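Local atomic coordinates of elongation factor G (Thermus thermophilus, PDB entry 2DY1), a protein that binds GTP with a magnesium ion and probably acts as a translational GTPase in the elongation phase of protein synthesis. Residues A[61-65]-A[289-293]; A[484-488]-A[559-564]. All blocks are in the same frame, centred on the assembly; numbering follows the deposited sequence.

Interaction 1 (A[61-65]-A[289-293]); sequences TVRTG and FKVQV. With MG (magnesium ion), chain B; GTP (guanosine-5'-triphosphate), chain C.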
loop_
_atom_site.group_PDB
_atom_site.type_symbol
_atom_site.label_atom_id
_atom_site.label_comp_id
_atom_site.label_asym_id
_atom_site.label_seq_id
_atom_site.Cartn_x
_atom_site.Cartn_y
_atom_site.Cartn_z
ATOM N N THR A 61 -12.939 1.920 -6.537
ATOM C CA THR A 61 -12.080 0.989 -7.231
ATOM C C THR A 61 -11.131 0.314 -6.247
ATOM O O THR A 61 -10.150 0.898 -5.783
ATOM C CB THR A 61 -11.322 1.758 -8.342
ATOM O OG1 THR A 61 -12.291 2.213 -9.288
ATOM C CG2 THR A 61 -10.310 0.857 -9.070
ATOM N N VAL A 62 -11.427 -0.950 -5.947
ATOM C CA VAL A 62 -10.629 -1.747 -5.023
ATOM C C VAL A 62 -9.481 -2.399 -5.790
ATOM O O VAL A 62 -8.396 -2.608 -5.239
ATOM C CB VAL A 62 -11.517 -2.847 -4.394
ATOM C CG1 VAL A 62 -10.689 -3.821 -3.548
ATOM C CG2 VAL A 62 -12.607 -2.178 -3.564
ATOM N N ARG A 63 -9.753 -2.716 -7.057
ATOM C CA ARG A 63 -8.784 -3.383 -7.915
ATOM C C ARG A 63 -8.635 -2.655 -9.230
ATOM O O ARG A 63 -9.628 -2.303 -9.876
ATOM C CB ARG A 63 -9.243 -4.811 -8.213
ATOM C CG ARG A 63 -9.567 -5.668 -6.972
ATOM C CD ARG A 63 -8.368 -5.897 -6.089
ATOM N NE ARG A 63 -7.381 -6.735 -6.781
ATOM C CZ ARG A 63 -6.156 -6.979 -6.319
ATOM N NH1 ARG A 63 -5.752 -6.462 -5.168
ATOM N NH2 ARG A 63 -5.330 -7.760 -7.015
ATOM N N THR A 64 -7.386 -2.415 -9.625
ATOM C CA THR A 64 -7.114 -1.769 -10.894
ATOM C C THR A 64 -7.762 -2.517 -12.058
ATOM O O THR A 64 -7.700 -3.751 -12.126
ATOM C CB THR A 64 -5.598 -1.745 -11.129
ATOM O OG1 THR A 64 -4.979 -1.042 -10.049
ATOM C CG2 THR A 64 -5.250 -1.083 -12.475
ATOM N N GLY A 65 -8.394 -1.762 -12.954
ATOM C CA GLY A 65 -9.007 -2.334 -14.147
ATOM C C GLY A 65 -8.266 -1.835 -15.378
ATOM O O GLY A 65 -7.858 -0.687 -15.448
ATOM N N PHE A 289 2.557 -7.107 -12.809
ATOM C CA PHE A 289 2.330 -5.998 -11.880
ATOM C C PHE A 289 1.169 -6.226 -10.939
ATOM O O PHE A 289 1.035 -5.528 -9.948
ATOM C CB PHE A 289 2.176 -4.656 -12.629
ATOM C CG PHE A 289 0.911 -4.524 -13.418
ATOM C CD1 PHE A 289 -0.211 -3.889 -12.862
ATOM C CD2 PHE A 289 0.851 -4.983 -14.736
ATOM C CE1 PHE A 289 -1.387 -3.715 -13.645
ATOM C CE2 PHE A 289 -0.292 -4.820 -15.507
ATOM C CZ PHE A 289 -1.415 -4.183 -14.963
ATOM N N LYS A 290 0.313 -7.175 -11.285
ATOM C CA LYS A 290 -0.800 -7.533 -10.390
ATOM C C LYS A 290 -1.343 -8.891 -10.756
ATOM O O LYS A 290 -1.106 -9.413 -11.861
ATOM C CB LYS A 290 -1.949 -6.506 -10.433
ATOM C CG LYS A 290 -2.728 -6.494 -11.727
ATOM C CD LYS A 290 -4.048 -5.714 -11.631
ATOM C CE LYS A 290 -5.141 -6.591 -10.995
ATOM N NZ LYS A 290 -6.334 -5.788 -10.537
ATOM N N VAL A 291 -2.129 -9.440 -9.835
ATOM C CA VAL A 291 -2.713 -10.753 -10.024
ATOM C C VAL A 291 -4.160 -10.733 -9.548
ATOM O O VAL A 291 -4.471 -10.040 -8.573
ATOM C CB VAL A 291 -1.955 -11.797 -9.166
ATOM C CG1 VAL A 291 -2.741 -13.106 -9.095
ATOM C CG2 VAL A 291 -0.560 -12.060 -9.768
ATOM N N GLN A 292 -5.041 -11.404 -10.284
ATOM C CA GLN A 292 -6.431 -11.578 -9.818
ATOM C C GLN A 292 -6.634 -13.077 -9.646
ATOM O O GLN A 292 -6.051 -13.860 -10.375
ATOM C CB GLN A 292 -7.482 -11.141 -10.847
ATOM C CG GLN A 292 -7.705 -9.654 -10.994
ATOM C CD GLN A 292 -8.138 -8.992 -9.697
ATOM O OE1 GLN A 292 -7.459 -8.113 -9.178
ATOM N NE2 GLN A 292 -9.294 -9.414 -9.170
ATOM N N VAL A 293 -7.454 -13.483 -8.678
ATOM C CA VAL A 293 -7.823 -14.903 -8.549
ATOM C C VAL A 293 -9.343 -14.767 -8.352
ATOM O O VAL A 293 -9.863 -14.938 -7.248
ATOM C CB VAL A 293 -7.166 -15.614 -7.323
ATOM C CG1 VAL A 293 -7.481 -17.110 -7.355
ATOM C CG2 VAL A 293 -5.663 -15.419 -7.329
HETATM MG MG MG B . -12.634 4.217 -9.564
HETATM P PG GTP C . -12.322 5.845 -6.720
HETATM O O1G GTP C . -13.201 5.435 -5.438
HETATM O O2G GTP C . -12.168 4.569 -7.681
HETATM O O3G GTP C . -11.014 6.438 -6.360
HETATM O O3B GTP C . -13.283 6.903 -7.462
HETATM P PB GTP C . -13.114 7.386 -8.983
HETATM O O1B GTP C . -12.016 8.379 -9.046
HETATM O O2B GTP C . -13.026 6.205 -9.875
HETATM O O3A GTP C . -14.465 8.221 -9.206
HETATM P PA GTP C . -15.804 7.612 -9.847
HETATM O O1A GTP C . -15.636 7.519 -11.314
HETATM O O2A GTP C . -16.182 6.392 -9.096
HETATM O "O5'" GTP C . -16.884 8.768 -9.561
HETATM C "C5'" GTP C . -17.361 8.944 -8.227
HETATM C "C4'" GTP C . -18.619 9.810 -8.235
HETATM O "O4'" GTP C . -18.288 11.006 -8.959
HETATM C "C3'" GTP C . -19.726 9.113 -9.029
HETATM O "O3'" GTP C . -20.996 9.496 -8.496
HETATM C "C2'" GTP C . -19.545 9.689 -10.433
HETATM O "O2'" GTP C . -20.805 9.686 -11.112
HETATM C "C1'" GTP C . -19.204 11.130 -10.058
HETATM N N9 GTP C . -18.547 11.874 -11.156
HETATM C C8 GTP C . -17.457 11.492 -11.819
HETATM N N7 GTP C . -17.069 12.466 -12.640
HETATM C C5 GTP C . -17.921 13.478 -12.505
HETATM C C6 GTP C . -18.021 14.734 -13.093
HETATM O O6 GTP C . -17.185 15.140 -13.899
HETATM N N1 GTP C . -19.086 15.564 -12.721
HETATM C C2 GTP C . -20.018 15.124 -11.774
HETATM N N2 GTP C . -21.030 15.910 -11.415
HETATM N N3 GTP C . -19.886 13.907 -11.224
HETATM C C4 GTP C . -18.874 13.097 -11.566
HETATM O O HOH W 1 -14.659 3.911 -9.130
HETATM O O HOH W 2 -10.662 4.469 -10.216
#

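Interaction 2 (A[484-488]-A[559-564]); sequences WLRLE and AFKKVM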
loop_
_atom_site.group_PDB
_atom_site.type_symbol
_atom_site.label_atom_id
_atom_site.label_comp_id
_atom_site.label_asym_id
_atom_site.label_seq_id
_atom_site.Cartn_x
_atom_site.Cartn_y
_atom_site.Cartn_z
ATOM N N TRP A 484 21.670 -24.319 41.480
ATOM C CA TRP A 484 21.366 -23.223 42.369
ATOM C C TRP A 484 21.362 -21.988 41.464
ATOM O O TRP A 484 22.359 -21.673 40.793
ATOM C CB TRP A 484 22.396 -23.087 43.485
ATOM C CG TRP A 484 22.190 -24.121 44.542
ATOM C CD1 TRP A 484 22.690 -25.392 44.551
ATOM C CD2 TRP A 484 21.400 -23.986 45.736
ATOM N NE1 TRP A 484 22.259 -26.056 45.687
ATOM C CE2 TRP A 484 21.468 -25.220 46.426
ATOM C CE3 TRP A 484 20.645 -22.941 46.288
ATOM C CZ2 TRP A 484 20.805 -25.437 47.647
ATOM C CZ3 TRP A 484 19.988 -23.158 47.505
ATOM C CH2 TRP A 484 20.074 -24.397 48.165
ATOM N N LEU A 485 20.233 -21.290 41.481
ATOM C CA LEU A 485 19.989 -20.126 40.636
ATOM C C LEU A 485 19.661 -18.844 41.396
ATOM O O LEU A 485 18.845 -18.847 42.311
ATOM C CB LEU A 485 18.798 -20.434 39.721
ATOM C CG LEU A 485 18.271 -19.272 38.867
ATOM C CD1 LEU A 485 19.259 -19.011 37.734
ATOM C CD2 LEU A 485 16.899 -19.639 38.278
ATOM N N ARG A 486 20.296 -17.746 40.998
ATOM C CA ARG A 486 20.012 -16.440 41.585
ATOM C C ARG A 486 19.450 -15.595 40.432
ATOM O O ARG A 486 20.022 -15.569 39.345
ATOM C CB ARG A 486 21.309 -15.806 42.120
ATOM C CG ARG A 486 21.160 -14.430 42.747
ATOM C CD ARG A 486 22.547 -13.921 43.151
ATOM N NE ARG A 486 22.554 -12.591 43.762
ATOM C CZ ARG A 486 22.232 -12.339 45.028
ATOM N NH1 ARG A 486 21.866 -13.317 45.845
ATOM N NH2 ARG A 486 22.292 -11.095 45.487
ATOM N N LEU A 487 18.323 -14.927 40.674
ATOM C CA LEU A 487 17.695 -14.053 39.679
ATOM C C LEU A 487 17.785 -12.618 40.176
ATOM O O LEU A 487 17.503 -12.332 41.338
ATOM C CB LEU A 487 16.211 -14.409 39.486
ATOM C CG LEU A 487 15.888 -15.756 38.844
ATOM C CD1 LEU A 487 14.367 -15.871 38.707
ATOM C CD2 LEU A 487 16.552 -15.879 37.473
ATOM N N GLU A 488 18.177 -11.709 39.297
ATOM C CA GLU A 488 18.285 -10.312 39.689
ATOM C C GLU A 488 17.601 -9.441 38.663
ATOM O O GLU A 488 17.713 -9.684 37.455
ATOM C CB GLU A 488 19.748 -9.893 39.767
ATOM C CG GLU A 488 20.592 -10.772 40.660
ATOM C CD GLU A 488 22.028 -10.300 40.736
ATOM O OE1 GLU A 488 22.500 -9.647 39.779
ATOM O OE2 GLU A 488 22.688 -10.597 41.754
ATOM N N ALA A 559 14.173 -24.462 39.135
ATOM C CA ALA A 559 14.837 -23.395 39.863
ATOM C C ALA A 559 14.252 -22.054 39.438
ATOM O O ALA A 559 13.957 -21.211 40.279
ATOM C CB ALA A 559 16.357 -23.436 39.607
ATOM N N PHE A 560 14.070 -21.853 38.136
ATOM C CA PHE A 560 13.511 -20.586 37.679
ATOM C C PHE A 560 12.118 -20.321 38.265
ATOM O O PHE A 560 11.844 -19.237 38.785
ATOM C CB PHE A 560 13.457 -20.536 36.147
ATOM C CG PHE A 560 12.983 -19.214 35.618
ATOM C CD1 PHE A 560 11.621 -18.964 35.450
ATOM C CD2 PHE A 560 13.891 -18.189 35.367
ATOM C CE1 PHE A 560 11.163 -17.699 35.040
ATOM C CE2 PHE A 560 13.445 -16.918 34.960
ATOM C CZ PHE A 560 12.081 -16.680 34.800
ATOM N N LYS A 561 11.238 -21.312 38.190
ATOM C CA LYS A 561 9.884 -21.143 38.720
ATOM C C LYS A 561 9.873 -20.800 40.208
ATOM O O LYS A 561 9.168 -19.885 40.643
ATOM C CB LYS A 561 9.069 -22.416 38.492
ATOM C CG LYS A 561 8.982 -22.862 37.043
ATOM C CD LYS A 561 8.210 -21.873 36.179
ATOM C CE LYS A 561 7.979 -22.439 34.778
ATOM N NZ LYS A 561 7.208 -21.511 33.902
ATOM N N LYS A 562 10.657 -21.533 40.995
ATOM C CA LYS A 562 10.723 -21.288 42.433
ATOM C C LYS A 562 11.276 -19.906 42.747
ATOM O O LYS A 562 10.698 -19.149 43.524
ATOM C CB LYS A 562 11.612 -22.346 43.097
ATOM C CG LYS A 562 11.850 -22.110 44.583
ATOM C CD LYS A 562 12.878 -23.089 45.160
ATOM C CE LYS A 562 12.501 -24.547 44.881
ATOM N NZ LYS A 562 13.446 -25.527 45.525
ATOM N N VAL A 563 12.406 -19.569 42.130
ATOM C CA VAL A 563 13.029 -18.292 42.414
ATOM C C VAL A 563 12.244 -17.069 41.942
ATOM O O VAL A 563 12.161 -16.072 42.659
ATOM C CB VAL A 563 14.470 -18.256 41.835
ATOM C CG1 VAL A 563 15.157 -16.954 42.221
ATOM C CG2 VAL A 563 15.264 -19.449 42.376
ATOM N N MET A 564 11.666 -17.128 40.744
ATOM C CA MET A 564 10.919 -15.973 40.263
ATOM C C MET A 564 9.783 -15.604 41.219
ATOM O O MET A 564 9.476 -14.422 41.401
ATOM C CB MET A 564 10.337 -16.231 38.873
ATOM C CG MET A 564 9.502 -15.063 38.382
ATOM S SD MET A 564 8.747 -15.346 36.781
ATOM C CE MET A 564 7.795 -13.788 36.633
#

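Interaction 1 (A[61-65]-A[289-293])
R63 and Q292 reach for each other from opposite directions, and their meeting shows how a single amide oxygen can join two domains. The arginine approaches side-on: NE donates to Q292 OE1 at 2.8 Å and NH2 to the same Q292 OE1 at 3.1 Å. That oxygen lies in the guanidinium plane, yet the amide plane is turned 50° from it, so the NE bond falls on a lone pair whereas NH2 sits above the carbonyl plane. The R63 chain, bent at both chi2 and chi3, turns its NE edge toward Q292. NH2 also donates weakly to V291 O and makes a hydrogen bond to E408 O.

K290 completes the cluster. Its NZ donates to T64 O at 2.9 Å, in the carbonyl plane and on a lone pair, and to Q292 OE1 from above the amide plane. Q292 OE1 thus accepts from three N-H groups of two cationic side chains. Although K290 NZ lies 4.0 Å from R63 NE, the shared oxygen and the salt bridge from K290 to E90 probably offset the like charges. A leucine in place of R63 would probably leave Q292 OE1 with K290 as its remaining donor here, hold the amide less firmly although D294 still takes its NE2, and deprive V291 O and E408 O of the NH2 group.

At the other end of 61-65, T61 faces the nucleotide. Its OG1 binds magnesium at 2.1 Å and its backbone N donates to GTP O2G at 3.0 Å; T23, two phosphate oxygens and two waters also bind the metal. A threonine joining magnesium and gamma-phosphate is the hallmark of the ordered, GTP-bound switch 1 region, here followed directly by a polar junction between the G domain and strand 285-294 of domain 2.

Interaction 2 (A[484-488]-A[559-564])
Strand 484-488 and helix 559-564 run in broadly the same direction, their axes inclined by 45° and 8.5 Å apart at closest approach. The CA atoms of L485 and A559 come within 6.2 Å of each other, and those of L487 and V563 within 6.9 Å. Alternate strand residues therefore face positions one helical turn apart, a simple matching of the two periodicities.

L485 lies close to the helix backbone because the residue opposite is small: its CB meets A559 CB at 3.9 Å, while CD2 reaches F560 CA at 3.6 Å. With CG anti to the backbone N (chi1 173°), the leucine extends over the A559-F560 peptide. V563 uses both its branches, CG2 resting against L485 O and CG1 against L487 CG at 3.7 Å. Further along, L487 crosses the F560 side chain at about a right angle, its two methyls lying near CD2 and CE2 of the ring; CD1 also touches M564 CB at 4.0 Å. The contact is wholly apolar between side chains, and all six touching residues are buried.

Helix 509-520 extends this core, with I516 touching both L485 and F560. On the strand's other face, R486 NE and E488 OE2 form a salt bridge. The arrangement is a two-layer alpha/beta packing in domain IV, in which helix 549-566 lies against the mixed sheet containing strands 464-474, 477-489 and 533-541, consistent with an S5-like fold.

Overall arrangement
The two contacts illustrate two ways of building a multidomain factor: interaction 1 joins separate domains through polar groups, whereas interaction 2 fills the core of one domain with apolar side chains. They follow one another in series along the chain, their centres 56 Å apart and their nearest atoms about 44 Å apart, so neither touches the other. Interaction 1 includes part of the GTP and magnesium site, with the T64 side chain about 9 Å from those of K22 and T23 in the P-loop. Interaction 2, centred 47 Å from the chain's centre, lies away from that site in domain IV, the part that in EF-G relatives reaches into the ribosomal decoding region during translocation.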